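Local structure of metallo-beta-lactamase family protein (Thermus thermophilus, 2ZO4) at residues Val22-Leu27 with Asp37-Thr42; Phe96-Arg101 with Tyr205-Pro210; Ala159-Arg164 with Phe178-Glu183; Arg164-Pro169 with Asp219-Leu224. The protein is a metallo-beta-lactamase superfamily member, probably a hydrolase, that carries two zinc ions in its active site. One frame throughout, in Å; residues are numbered along the deposited sequence.

Contact 1: residues Val22-Leu27 with Asp37-Thr42; sequences VNLYLL and DTALGT
The L24 and D37 backbones come within 5.4 Å of each other, CA to CA, and the chain after D37 then draws away from strand 21-29, the V22 and A39 CA atoms lying 6.8 Å apart. L24 fills the widening gap. Its CG stands anti to the carbonyl carbon (chi1 -43°), which swings CD2 over the backbone of the loop, 3.5 Å from A39 N, with D37 CB also touching CD2. A branched aliphatic chain suits this buried place, and the small A39 lets V22 come in beside it, V22 CG1 to A39 CB being 4.1 Å. On the polar side one water gives its hydrogens to N23 O (2.8 Å) and D37 OD2 (2.7 Å). The same OD2 is hydrogen-bonded to T69 OG1 and H75 ND1, which places D37 in the second shell, consistent with its holding the zinc ligand H75 in orientation. The contact lies buried where strand 21-29, flanked by strands 8-14 and 32-36, meets the loop leading to helix 43-55.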
loop_
_atom_site.group_PDB
_atom_site.type_symbol
_atom_site.label_atom_id
_atom_site.label_comp_id
_atom_site.label_asym_id
_atom_site.label_seq_id
_atom_site.Cartn_x
_atom_site.Cartn_y
_atom_site.Cartn_z
ATOM N N VAL A 22 11.355 0.038 -3.963
ATOM C CA VAL A 22 10.024 0.363 -4.458
ATOM C C VAL A 22 10.072 0.554 -5.974
ATOM O O VAL A 22 11.055 1.072 -6.510
ATOM C CB VAL A 22 9.417 1.604 -3.732
ATOM C CG1 VAL A 22 10.157 2.903 -4.106
ATOM C CG2 VAL A 22 7.914 1.721 -4.007
ATOM N N ASN A 23 9.017 0.104 -6.651
ATOM C CA ASN A 23 8.866 0.284 -8.092
ATOM C C ASN A 23 7.957 1.461 -8.426
ATOM O O ASN A 23 6.755 1.442 -8.124
ATOM C CB ASN A 23 8.307 -0.984 -8.743
ATOM C CG ASN A 23 9.230 -2.171 -8.607
ATOM O OD1 ASN A 23 10.452 -2.027 -8.638
ATOM N ND2 ASN A 23 8.651 -3.357 -8.453
ATOM N N LEU A 24 8.544 2.480 -9.042
ATOM C CA LEU A 24 7.795 3.609 -9.577
ATOM C C LEU A 24 7.638 3.416 -11.078
ATOM O O LEU A 24 8.405 2.673 -11.700
ATOM C CB LEU A 24 8.522 4.925 -9.298
ATOM C CG LEU A 24 9.146 5.181 -7.922
ATOM C CD1 LEU A 24 9.660 6.610 -7.858
ATOM C CD2 LEU A 24 8.157 4.912 -6.790
ATOM N N TYR A 25 6.642 4.080 -11.656
ATOM C CA TYR A 25 6.376 3.962 -13.087
ATOM C C TYR A 25 6.240 5.333 -13.737
ATOM O O TYR A 25 5.399 6.141 -13.338
ATOM C CB TYR A 25 5.156 3.055 -13.337
ATOM C CG TYR A 25 5.402 1.656 -12.816
ATOM C CD1 TYR A 25 6.061 0.710 -13.599
ATOM C CD2 TYR A 25 5.030 1.296 -11.519
ATOM C CE1 TYR A 25 6.325 -0.567 -13.114
ATOM C CE2 TYR A 25 5.293 0.020 -11.025
ATOM C CZ TYR A 25 5.942 -0.903 -11.834
ATOM O OH TYR A 25 6.205 -2.166 -11.358
ATOM N N LEU A 26 7.098 5.583 -14.724
ATOM C CA LEU A 26 7.151 6.853 -15.440
ATOM C C LEU A 26 6.390 6.728 -16.760
ATOM O O LEU A 26 6.643 5.814 -17.552
ATOM C CB LEU A 26 8.617 7.244 -15.697
ATOM C CG LEU A 26 9.070 8.618 -16.222
ATOM C CD1 LEU A 26 8.604 8.922 -17.642
ATOM C CD2 LEU A 26 8.674 9.746 -15.274
ATOM N N LEU A 27 5.449 7.641 -16.975
ATOM C CA LEU A 27 4.699 7.699 -18.225
ATOM C C LEU A 27 5.058 8.975 -18.966
ATOM O O LEU A 27 4.965 10.063 -18.411
ATOM C CB LEU A 27 3.187 7.636 -17.975
ATOM C CG LEU A 27 2.537 6.296 -17.609
ATOM C CD1 LEU A 27 2.851 5.883 -16.183
ATOM C CD2 LEU A 27 1.034 6.379 -17.798
ATOM N N ASP A 37 3.521 6.801 -8.244
ATOM C CA ASP A 37 4.284 6.720 -6.984
ATOM C C ASP A 37 5.616 7.490 -7.034
ATOM O O ASP A 37 6.103 7.827 -8.116
ATOM C CB ASP A 37 4.433 5.264 -6.512
ATOM C CG ASP A 37 3.089 4.627 -6.172
ATOM O OD1 ASP A 37 2.129 5.382 -5.891
ATOM O OD2 ASP A 37 2.986 3.380 -6.182
ATOM N N THR A 38 6.182 7.794 -5.863
ATOM C CA THR A 38 7.215 8.838 -5.763
ATOM C C THR A 38 8.403 8.534 -4.850
ATOM O O THR A 38 9.275 9.386 -4.686
ATOM C CB THR A 38 6.618 10.183 -5.260
ATOM O OG1 THR A 38 6.070 10.006 -3.946
ATOM C CG2 THR A 38 5.550 10.700 -6.195
ATOM N N ALA A 39 8.440 7.339 -4.262
ATOM C CA ALA A 39 9.404 7.015 -3.203
ATOM C C ALA A 39 9.307 8.013 -2.043
ATOM O O ALA A 39 8.208 8.448 -1.689
ATOM C CB ALA A 39 10.834 6.924 -3.756
ATOM N N LEU A 40 10.444 8.388 -1.462
ATOM C CA LEU A 40 10.446 9.217 -0.249
ATOM C C LEU A 40 11.747 10.002 -0.080
ATOM O O LEU A 40 12.707 9.803 -0.828
ATOM C CB LEU A 40 10.160 8.359 0.997
ATOM C CG LEU A 40 11.249 7.460 1.596
ATOM C CD1 LEU A 40 10.734 6.823 2.876
ATOM C CD2 LEU A 40 11.733 6.389 0.617
ATOM N N GLY A 41 11.764 10.884 0.920
ATOM C CA GLY A 41 12.847 11.845 1.103
ATOM C C GLY A 41 14.053 11.319 1.848
ATOM O O GLY A 41 14.279 11.670 3.005
ATOM N N THR A 42 14.817 10.456 1.189
ATOM C CA THR A 42 16.163 10.117 1.640
ATOM C C THR A 42 17.097 10.564 0.532
ATOM O O THR A 42 16.656 10.746 -0.602
ATOM C CB THR A 42 16.361 8.599 1.900
ATOM O OG1 THR A 42 16.325 7.871 0.666
ATOM C CG2 THR A 42 15.301 8.055 2.850
HETATM O O HOH W 1 3.990 1.553 -7.906
#

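Contact 2: residues Phe96-Arg101 with Tyr205-Pro210; sequences FARGHR and YTRENP
R98, at the N-cap position of helix 99-104, reaches over to the Y205-R207 loop, joining the N-terminal end of that helix to a loop near the zinc site of the metallo-beta-lactamase fold. Its extended chain lays the guanidinium so that Y205 O sits in the guanidinium plane, 2.7 Å from R98 NH1, in a nearly straight bond (161°) that meets the carbonyl from above its plane. R207 crosses R98 at about a right angle, its CG over one face of the R98 guanidinium, and the two guanidinium planes are 78° apart. E94, whose OE2 forms salt bridges with both R98 NE and R207 NH1, probably offsets the like charges; D213 takes R207 NE. The Y205 side chain leaves its backbone toward the helix start, and its hydroxyl is hydrogen-bonded to H71 NE2, next in sequence to zinc ligands H70 and H72. G99 lays its CA over the ring's face in a CH-pi contact, 4.2 Å from the Y205 ring centroid and 22° off the ring normal.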
loop_
_atom_site.group_PDB
_atom_site.type_symbol
_atom_site.label_atom_id
_atom_site.label_comp_id
_atom_site.label_asym_id
_atom_site.label_seq_id
_atom_site.Cartn_x
_atom_site.Cartn_y
_atom_site.Cartn_z
ATOM N N PHE A 96 -8.072 10.101 2.136
ATOM C CA PHE A 96 -8.074 11.497 2.599
ATOM C C PHE A 96 -8.302 11.681 4.095
ATOM O O PHE A 96 -7.561 12.418 4.742
ATOM C CB PHE A 96 -9.070 12.343 1.791
ATOM C CG PHE A 96 -8.523 12.840 0.474
ATOM C CD1 PHE A 96 -8.064 11.944 -0.493
ATOM C CD2 PHE A 96 -8.490 14.206 0.191
ATOM C CE1 PHE A 96 -7.562 12.400 -1.710
ATOM C CE2 PHE A 96 -7.992 14.670 -1.023
ATOM C CZ PHE A 96 -7.530 13.764 -1.979
ATOM N N ALA A 97 -9.316 11.013 4.639
ATOM C CA ALA A 97 -9.622 11.112 6.066
ATOM C C ALA A 97 -8.865 10.076 6.891
ATOM O O ALA A 97 -9.025 10.008 8.110
ATOM C CB ALA A 97 -11.126 10.996 6.306
ATOM N N ARG A 98 -8.026 9.280 6.232
ATOM C CA ARG A 98 -7.336 8.192 6.922
ATOM C C ARG A 98 -5.811 8.320 6.848
ATOM O O ARG A 98 -5.229 9.125 7.580
ATOM C CB ARG A 98 -7.845 6.832 6.419
ATOM C CG ARG A 98 -9.355 6.650 6.616
ATOM C CD ARG A 98 -9.847 5.318 6.080
ATOM N NE ARG A 98 -11.292 5.151 6.233
ATOM C CZ ARG A 98 -11.904 4.754 7.350
ATOM N NH1 ARG A 98 -11.206 4.485 8.449
ATOM N NH2 ARG A 98 -13.227 4.630 7.367
ATOM N N GLY A 99 -5.176 7.547 5.967
ATOM C CA GLY A 99 -3.724 7.583 5.803
ATOM C C GLY A 99 -3.154 8.949 5.461
ATOM O O GLY A 99 -2.094 9.324 5.968
ATOM N N HIS A 100 -3.848 9.689 4.598
ATOM C CA HIS A 100 -3.452 11.059 4.256
ATOM C C HIS A 100 -3.501 11.983 5.477
ATOM O O HIS A 100 -2.554 12.726 5.724
ATOM C CB HIS A 100 -4.307 11.618 3.112
ATOM C CG HIS A 100 -3.994 13.040 2.754
ATOM N ND1 HIS A 100 -2.737 13.453 2.365
ATOM C CD2 HIS A 100 -4.780 14.142 2.714
ATOM C CE1 HIS A 100 -2.759 14.749 2.109
ATOM N NE2 HIS A 100 -3.987 15.192 2.315
ATOM N N ARG A 101 -4.601 11.925 6.230
ATOM C CA ARG A 101 -4.738 12.680 7.482
ATOM C C ARG A 101 -3.642 12.325 8.489
ATOM O O ARG A 101 -3.118 13.202 9.180
ATOM C CB ARG A 101 -6.116 12.462 8.109
ATOM C CG ARG A 101 -6.406 13.414 9.268
ATOM C CD ARG A 101 -7.788 13.231 9.856
ATOM N NE ARG A 101 -8.033 14.239 10.890
ATOM C CZ ARG A 101 -8.883 14.102 11.905
ATOM N NH1 ARG A 101 -9.590 12.988 12.052
ATOM N NH2 ARG A 101 -9.021 15.088 12.785
ATOM N N TYR A 205 -6.389 4.260 11.903
ATOM C CA TYR A 205 -7.172 4.984 10.891
ATOM C C TYR A 205 -7.850 4.079 9.860
ATOM O O TYR A 205 -8.542 4.564 8.965
ATOM C CB TYR A 205 -6.292 6.014 10.166
ATOM C CG TYR A 205 -5.024 5.449 9.554
ATOM C CD1 TYR A 205 -5.051 4.774 8.328
ATOM C CD2 TYR A 205 -3.797 5.600 10.196
ATOM C CE1 TYR A 205 -3.882 4.252 7.767
ATOM C CE2 TYR A 205 -2.624 5.082 9.645
ATOM C CZ TYR A 205 -2.674 4.414 8.431
ATOM O OH TYR A 205 -1.514 3.909 7.882
ATOM N N THR A 206 -7.640 2.773 9.990
ATOM C CA THR A 206 -8.091 1.781 9.017
ATOM C C THR A 206 -9.611 1.561 9.067
ATOM O O THR A 206 -10.232 1.725 10.115
ATOM C CB THR A 206 -7.331 0.437 9.240
ATOM O OG1 THR A 206 -5.919 0.677 9.203
ATOM C CG2 THR A 206 -7.662 -0.591 8.162
ATOM N N ARG A 207 -10.193 1.202 7.920
ATOM C CA ARG A 207 -11.562 0.668 7.840
ATOM C C ARG A 207 -11.727 -0.533 8.783
ATOM O O ARG A 207 -10.734 -1.104 9.240
ATOM C CB ARG A 207 -11.890 0.261 6.397
ATOM C CG ARG A 207 -12.080 1.436 5.429
ATOM C CD ARG A 207 -11.768 1.055 3.978
ATOM N NE ARG A 207 -12.656 0.013 3.454
ATOM C CZ ARG A 207 -13.856 0.232 2.918
ATOM N NH1 ARG A 207 -14.335 1.466 2.824
ATOM N NH2 ARG A 207 -14.580 -0.788 2.476
ATOM N N GLU A 208 -12.974 -0.913 9.060
ATOM C CA GLU A 208 -13.288 -1.901 10.104
ATOM C C GLU A 208 -12.667 -3.296 9.919
ATOM O O GLU A 208 -12.112 -3.868 10.861
ATOM C CB GLU A 208 -14.806 -2.019 10.285
ATOM N N ASN A 209 -12.762 -3.840 8.711
ATOM C CA ASN A 209 -12.293 -5.201 8.447
ATOM C C ASN A 209 -11.353 -5.221 7.235
ATOM O O ASN A 209 -11.750 -5.662 6.148
ATOM C CB ASN A 209 -13.501 -6.134 8.246
ATOM C CG ASN A 209 -13.165 -7.607 8.452
ATOM O OD1 ASN A 209 -12.000 -7.999 8.509
ATOM N ND2 ASN A 209 -14.200 -8.438 8.538
ATOM N N PRO A 210 -10.101 -4.737 7.415
ATOM C CA PRO A 210 -9.159 -4.601 6.292
ATOM C C PRO A 210 -8.880 -5.883 5.509
ATOM O O PRO A 210 -8.716 -5.814 4.290
ATOM C CB PRO A 210 -7.870 -4.090 6.963
ATOM C CG PRO A 210 -8.031 -4.404 8.406
ATOM C CD PRO A 210 -9.493 -4.272 8.676
#

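Contact 3: residues Ala159-Arg164 with Phe178-Glu183; sequences AGKRLR and FYLEEE
R164 and Y179 form an antiparallel hydrogen-bonded pair in the beta hairpin of strands 161-167 and 176-180, and the contact is tightest there. R164 N to Y179 O is 2.6 Å and Y179 N to R164 O is 2.8 Å. On the inner face L163 packs between two neighbours: its CD2 meets F178 CB at 3.8 Å, and its CG lies 3.8 Å from L180 CD1, the two leucines side by side and pointing the same way. Apolar chains suit this buried face, where L163 and F178 also touch L67 of the other sheet.

Past L180 the ladder opens. Residues 181-183 turn into a helical conformation, and one water bridges the backbones, R162 O (2.6 Å) to E181 N (3.0 Å), while another links R162 N to the side-chain E183 OE2. The charged E181 and E183 suit this wetter end. From the tight pair R164 folds across to the extended E181 through bends at chi2 (74°) and chi3 (64°), bringing its guanidinium side-on to the carboxylate; G153 O takes R164 NH1. The guanidinium and carboxylate planes are 54° apart, so the salt bridge is twisted. R164 NE meets E181 OE2 from above the carboxylate plane at 3.0 Å, and R164 NH2 reaches E181 OE1 on its syn side at 3.1 Å.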
loop_
_atom_site.group_PDB
_atom_site.type_symbol
_atom_site.label_atom_id
_atom_site.label_comp_id
_atom_site.label_asym_id
_atom_site.label_seq_id
_atom_site.Cartn_x
_atom_site.Cartn_y
_atom_site.Cartn_z
ATOM N N ALA A 159 -0.501 11.131 -20.335
ATOM C CA ALA A 159 0.661 10.931 -21.210
ATOM C C ALA A 159 0.363 10.039 -22.419
ATOM O O ALA A 159 1.148 9.158 -22.765
ATOM C CB ALA A 159 1.850 10.386 -20.405
ATOM N N GLY A 160 -0.788 10.266 -23.048
ATOM C CA GLY A 160 -1.174 9.508 -24.240
ATOM C C GLY A 160 -1.812 8.162 -23.944
ATOM O O GLY A 160 -2.306 7.489 -24.851
ATOM N N LYS A 161 -1.803 7.768 -22.673
ATOM C CA LYS A 161 -2.432 6.519 -22.252
ATOM C C LYS A 161 -3.735 6.754 -21.487
ATOM O O LYS A 161 -3.978 7.847 -20.968
ATOM C CB LYS A 161 -1.445 5.665 -21.447
ATOM C CG LYS A 161 -0.396 4.989 -22.330
ATOM C CD LYS A 161 0.802 4.507 -21.541
ATOM C CE LYS A 161 1.796 3.771 -22.441
ATOM N NZ LYS A 161 2.384 4.645 -23.499
ATOM N N ARG A 162 -4.580 5.727 -21.453
ATOM C CA ARG A 162 -5.844 5.790 -20.732
ATOM C C ARG A 162 -5.836 4.788 -19.583
ATOM O O ARG A 162 -5.727 3.577 -19.796
ATOM C CB ARG A 162 -7.023 5.545 -21.673
ATOM C CG ARG A 162 -8.366 5.957 -21.080
ATOM C CD ARG A 162 -9.429 6.142 -22.156
ATOM N NE ARG A 162 -10.765 6.176 -21.563
ATOM C CZ ARG A 162 -11.502 7.271 -21.394
ATOM N NH1 ARG A 162 -11.058 8.453 -21.794
ATOM N NH2 ARG A 162 -12.701 7.176 -20.832
ATOM N N LEU A 163 -5.944 5.315 -18.369
ATOM C CA LEU A 163 -5.798 4.530 -17.149
ATOM C C LEU A 163 -7.117 4.452 -16.393
ATOM O O LEU A 163 -7.739 5.476 -16.121
ATOM C CB LEU A 163 -4.733 5.165 -16.247
ATOM C CG LEU A 163 -3.252 4.994 -16.597
ATOM C CD1 LEU A 163 -2.855 5.743 -17.864
ATOM C CD2 LEU A 163 -2.401 5.454 -15.433
ATOM N N ARG A 164 -7.535 3.238 -16.049
ATOM C CA ARG A 164 -8.734 3.043 -15.247
ATOM C C ARG A 164 -8.351 2.938 -13.777
ATOM O O ARG A 164 -7.507 2.117 -13.407
ATOM C CB ARG A 164 -9.484 1.780 -15.687
ATOM C CG ARG A 164 -10.817 1.544 -14.966
ATOM C CD ARG A 164 -11.913 2.496 -15.451
ATOM N NE ARG A 164 -12.236 2.262 -16.859
ATOM C CZ ARG A 164 -13.052 3.017 -17.593
ATOM N NH1 ARG A 164 -13.652 4.078 -17.065
ATOM N NH2 ARG A 164 -13.265 2.707 -18.866
ATOM N N PHE A 178 -3.902 1.181 -11.143
ATOM C CA PHE A 178 -4.159 1.891 -12.387
ATOM C C PHE A 178 -4.061 0.920 -13.553
ATOM O O PHE A 178 -3.007 0.326 -13.793
ATOM C CB PHE A 178 -3.210 3.084 -12.550
ATOM C CG PHE A 178 -3.328 4.106 -11.446
ATOM C CD1 PHE A 178 -4.311 5.091 -11.493
ATOM C CD2 PHE A 178 -2.464 4.070 -10.348
ATOM C CE1 PHE A 178 -4.435 6.035 -10.463
ATOM C CE2 PHE A 178 -2.577 5.009 -9.311
ATOM C CZ PHE A 178 -3.562 5.992 -9.373
ATOM N N TYR A 179 -5.176 0.758 -14.260
ATOM C CA TYR A 179 -5.301 -0.266 -15.294
ATOM C C TYR A 179 -5.397 0.319 -16.700
ATOM O O TYR A 179 -6.284 1.128 -16.997
ATOM C CB TYR A 179 -6.503 -1.171 -14.994
ATOM C CG TYR A 179 -6.638 -2.392 -15.894
ATOM C CD1 TYR A 179 -5.543 -3.208 -16.178
ATOM C CD2 TYR A 179 -7.877 -2.744 -16.433
ATOM C CE1 TYR A 179 -5.677 -4.337 -16.998
ATOM C CE2 TYR A 179 -8.022 -3.863 -17.249
ATOM C CZ TYR A 179 -6.919 -4.658 -17.521
ATOM O OH TYR A 179 -7.065 -5.765 -18.323
ATOM N N LEU A 180 -4.460 -0.095 -17.549
ATOM C CA LEU A 180 -4.453 0.270 -18.962
ATOM C C LEU A 180 -5.236 -0.800 -19.710
ATOM O O LEU A 180 -4.700 -1.856 -20.050
ATOM C CB LEU A 180 -3.015 0.372 -19.491
ATOM C CG LEU A 180 -2.176 1.595 -19.093
ATOM C CD1 LEU A 180 -1.825 1.605 -17.602
ATOM C CD2 LEU A 180 -0.909 1.637 -19.917
ATOM N N GLU A 181 -6.515 -0.511 -19.943
ATOM C CA GLU A 181 -7.488 -1.509 -20.378
ATOM C C GLU A 181 -7.206 -2.092 -21.760
ATOM O O GLU A 181 -7.325 -3.305 -21.954
ATOM C CB GLU A 181 -8.909 -0.937 -20.317
ATOM C CG GLU A 181 -9.399 -0.677 -18.896
ATOM C CD GLU A 181 -10.819 -0.139 -18.832
ATOM O OE1 GLU A 181 -11.245 0.586 -19.759
ATOM O OE2 GLU A 181 -11.504 -0.438 -17.835
ATOM N N GLU A 182 -6.831 -1.241 -22.712
ATOM C CA GLU A 182 -6.552 -1.717 -24.065
ATOM C C GLU A 182 -5.340 -2.651 -24.079
ATOM O O GLU A 182 -5.388 -3.733 -24.670
ATOM C CB GLU A 182 -6.362 -0.552 -25.039
ATOM C CG GLU A 182 -6.241 -1.006 -26.496
ATOM C CD GLU A 182 -6.240 0.144 -27.487
ATOM O OE1 GLU A 182 -5.724 1.234 -27.150
ATOM O OE2 GLU A 182 -6.755 -0.050 -28.613
ATOM N N GLU A 183 -4.278 -2.236 -23.396
ATOM C CA GLU A 183 -3.029 -2.988 -23.338
ATOM C C GLU A 183 -3.118 -4.185 -22.386
ATOM O O GLU A 183 -2.360 -5.153 -22.515
ATOM C CB GLU A 183 -1.875 -2.066 -22.921
ATOM C CG GLU A 183 -1.621 -0.883 -23.865
ATOM C CD GLU A 183 -2.423 0.375 -23.520
ATOM O OE1 GLU A 183 -3.466 0.278 -22.843
ATOM O OE2 GLU A 183 -2.005 1.477 -23.935
HETATM O O HOH W 2 -6.169 1.631 -22.183
HETATM O O HOH W 3 -7.819 2.108 -19.331
HETATM O O HOH W 4 -3.812 3.445 -23.542
#

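Contact 4: residues Arg164-Pro169 with Asp219-Leu224; sequences RVLWTP and DRLADL
L166 and R220 are brought together by their torsions: L166 holds CG anti to its carbonyl carbon (chi1 -49°), while R220 starts out anti to its backbone nitrogen (chi1 -160°) and then bends at an unusual chi2 of -109°. These side chains lie where helix 210-222 packs on the sheet containing strand 161-167, an outer helix against an inner sheet of the four-layered alpha-beta-beta-alpha sandwich of this superfamily. The guanidinium of R220 lies flat over L166, whose CB sits beneath the centre of its face, and L166 CD2 is 3.6 Å from R220 NH2. Arginine suits this margin because the flat guanidinium can lie against the leucine by its face while NH2 forms a salt bridge with D152. The same D152 OD1 also accepts the backbone W167 N, so one carboxylate joins the helix side chain to the strand. W167 O lies near the guanidinium plane, but its angle to R220 NH1 is too poor for a bond.

The rest of the contact is largely apolar. L166 CD1 and L224 CD2 meet tip to tip at 3.7 Å, and L221 comes up beside them; L186 of strand 185-189 touches all three leucines. T168 OG1 is hydrogen-bonded to H175 ND1, and its methyl meets the helix: T168 CG2 crosses L221 at about a right angle, 3.9 Å from L221 CD2.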
loop_
_atom_site.group_PDB
_atom_site.type_symbol
_atom_site.label_atom_id
_atom_site.label_comp_id
_atom_site.label_asym_id
_atom_site.label_seq_id
_atom_site.Cartn_x
_atom_site.Cartn_y
_atom_site.Cartn_z
ATOM N N ARG A 164 -7.535 3.238 -16.049
ATOM C CA ARG A 164 -8.734 3.043 -15.247
ATOM C C ARG A 164 -8.351 2.938 -13.777
ATOM O O ARG A 164 -7.507 2.117 -13.407
ATOM C CB ARG A 164 -9.484 1.780 -15.687
ATOM C CG ARG A 164 -10.817 1.544 -14.966
ATOM C CD ARG A 164 -11.913 2.496 -15.451
ATOM N NE ARG A 164 -12.236 2.262 -16.859
ATOM C CZ ARG A 164 -13.052 3.017 -17.593
ATOM N NH1 ARG A 164 -13.652 4.078 -17.065
ATOM N NH2 ARG A 164 -13.265 2.707 -18.866
ATOM N N VAL A 165 -8.974 3.769 -12.947
ATOM C CA VAL A 165 -8.742 3.735 -11.503
ATOM C C VAL A 165 -9.524 2.589 -10.858
ATOM O O VAL A 165 -10.757 2.533 -10.938
ATOM C CB VAL A 165 -9.089 5.089 -10.829
ATOM C CG1 VAL A 165 -8.820 5.039 -9.312
ATOM C CG2 VAL A 165 -8.283 6.211 -11.463
ATOM N N LEU A 166 -8.796 1.669 -10.231
ATOM C CA LEU A 166 -9.416 0.539 -9.545
ATOM C C LEU A 166 -9.163 0.632 -8.054
ATOM O O LEU A 166 -8.052 0.378 -7.594
ATOM C CB LEU A 166 -8.886 -0.795 -10.075
ATOM C CG LEU A 166 -8.836 -1.066 -11.580
ATOM C CD1 LEU A 166 -8.163 -2.404 -11.806
ATOM C CD2 LEU A 166 -10.230 -1.043 -12.217
ATOM N N TRP A 167 -10.200 1.010 -7.310
ATOM C CA TRP A 167 -10.140 1.046 -5.858
ATOM C C TRP A 167 -9.986 -0.378 -5.351
ATOM O O TRP A 167 -10.837 -1.244 -5.601
ATOM C CB TRP A 167 -11.394 1.705 -5.280
ATOM C CG TRP A 167 -11.431 1.809 -3.777
ATOM C CD1 TRP A 167 -10.387 2.103 -2.942
ATOM C CD2 TRP A 167 -12.582 1.651 -2.937
ATOM N NE1 TRP A 167 -10.817 2.126 -1.634
ATOM C CE2 TRP A 167 -12.160 1.854 -1.602
ATOM C CE3 TRP A 167 -13.932 1.360 -3.184
ATOM C CZ2 TRP A 167 -13.039 1.771 -0.514
ATOM C CZ3 TRP A 167 -14.809 1.270 -2.098
ATOM C CH2 TRP A 167 -14.355 1.475 -0.781
ATOM N N THR A 168 -8.869 -0.615 -4.673
ATOM C CA THR A 168 -8.511 -1.939 -4.173
ATOM C C THR A 168 -8.103 -1.850 -2.695
ATOM O O THR A 168 -6.915 -1.972 -2.363
ATOM C CB THR A 168 -7.382 -2.570 -5.019
ATOM O OG1 THR A 168 -6.472 -1.546 -5.444
ATOM C CG2 THR A 168 -7.959 -3.275 -6.257
ATOM N N PRO A 169 -9.092 -1.632 -1.800
ATOM C CA PRO A 169 -8.823 -1.484 -0.370
ATOM C C PRO A 169 -8.323 -2.785 0.261
ATOM O O PRO A 169 -8.563 -3.866 -0.282
ATOM C CB PRO A 169 -10.192 -1.106 0.203
ATOM C CG PRO A 169 -11.172 -1.707 -0.754
ATOM C CD PRO A 169 -10.535 -1.539 -2.093
ATOM N N ASP A 219 -10.152 -10.800 -5.413
ATOM C CA ASP A 219 -11.220 -11.325 -6.272
ATOM C C ASP A 219 -11.431 -10.435 -7.491
ATOM O O ASP A 219 -11.507 -10.928 -8.616
ATOM C CB ASP A 219 -12.538 -11.431 -5.498
ATOM C CG ASP A 219 -12.657 -12.713 -4.691
ATOM O OD1 ASP A 219 -12.300 -13.799 -5.202
ATOM O OD2 ASP A 219 -13.129 -12.636 -3.535
ATOM N N ARG A 220 -11.522 -9.124 -7.251
ATOM C CA ARG A 220 -11.722 -8.124 -8.302
ATOM C C ARG A 220 -10.591 -8.185 -9.331
ATOM O O ARG A 220 -10.850 -8.228 -10.533
ATOM C CB ARG A 220 -11.825 -6.721 -7.684
ATOM C CG ARG A 220 -12.483 -5.661 -8.566
ATOM C CD ARG A 220 -11.479 -4.628 -9.079
ATOM N NE ARG A 220 -12.133 -3.564 -9.845
ATOM C CZ ARG A 220 -12.548 -2.401 -9.343
ATOM N NH1 ARG A 220 -12.379 -2.112 -8.058
ATOM N NH2 ARG A 220 -13.134 -1.511 -10.138
ATOM N N LEU A 221 -9.349 -8.213 -8.850
ATOM C CA LEU A 221 -8.173 -8.320 -9.719
ATOM C C LEU A 221 -8.088 -9.663 -10.446
ATOM O O LEU A 221 -7.636 -9.716 -11.586
ATOM C CB LEU A 221 -6.879 -8.067 -8.935
ATOM C CG LEU A 221 -6.706 -6.694 -8.275
ATOM C CD1 LEU A 221 -5.357 -6.615 -7.557
ATOM C CD2 LEU A 221 -6.863 -5.554 -9.285
ATOM N N ALA A 222 -8.526 -10.734 -9.788
ATOM C CA ALA A 222 -8.517 -12.072 -10.388
ATOM C C ALA A 222 -9.396 -12.154 -11.640
ATOM O O ALA A 222 -9.026 -12.803 -12.617
ATOM C CB ALA A 222 -8.940 -13.118 -9.371
ATOM N N ASP A 223 -10.546 -11.482 -11.599
ATOM C CA ASP A 223 -11.523 -11.502 -12.691
ATOM C C ASP A 223 -11.308 -10.385 -13.711
ATOM O O ASP A 223 -12.041 -10.290 -14.700
ATOM C CB ASP A 223 -12.949 -11.413 -12.126
ATOM C CG ASP A 223 -13.275 -12.546 -11.168
ATOM O OD1 ASP A 223 -13.005 -13.718 -11.506
ATOM O OD2 ASP A 223 -13.814 -12.266 -10.073
ATOM N N LEU A 224 -10.300 -9.547 -13.472
ATOM C CA LEU A 224 -10.049 -8.373 -14.308
ATOM C C LEU A 224 -9.739 -8.717 -15.764
ATOM O O LEU A 224 -10.191 -8.025 -16.676
ATOM C CB LEU A 224 -8.918 -7.518 -13.716
ATOM C CG LEU A 224 -8.691 -6.101 -14.255
ATOM C CD1 LEU A 224 -9.907 -5.184 -14.035
ATOM C CD2 LEU A 224 -7.448 -5.502 -13.612
#

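In the fold
All four contacts fall within the metallo-beta-lactamase part of the chain. Contact 1 closes first, in the six-stranded sheet; contact 2 then opens a long loop that encloses contact 3 and interleaves with contact 4. Contacts 3 and 4 share R164 and strand 161-167 of the five-stranded sheet, and their centres lie about 14 Å apart. One place where the sheets meet is L27 of contact 1 on L163 of contact 3; the contact centres are about 19 Å apart. Contact 2, about 22 Å from contact 1 between centres and across the chain's centre from it, touches contact 4 through R207 and W167. Contacts 1 and 2 approach zinc ligands most closely; contacts 3 and 4 join strands of the second sheet to each other and to helix 210-222, farther from the zinc ions.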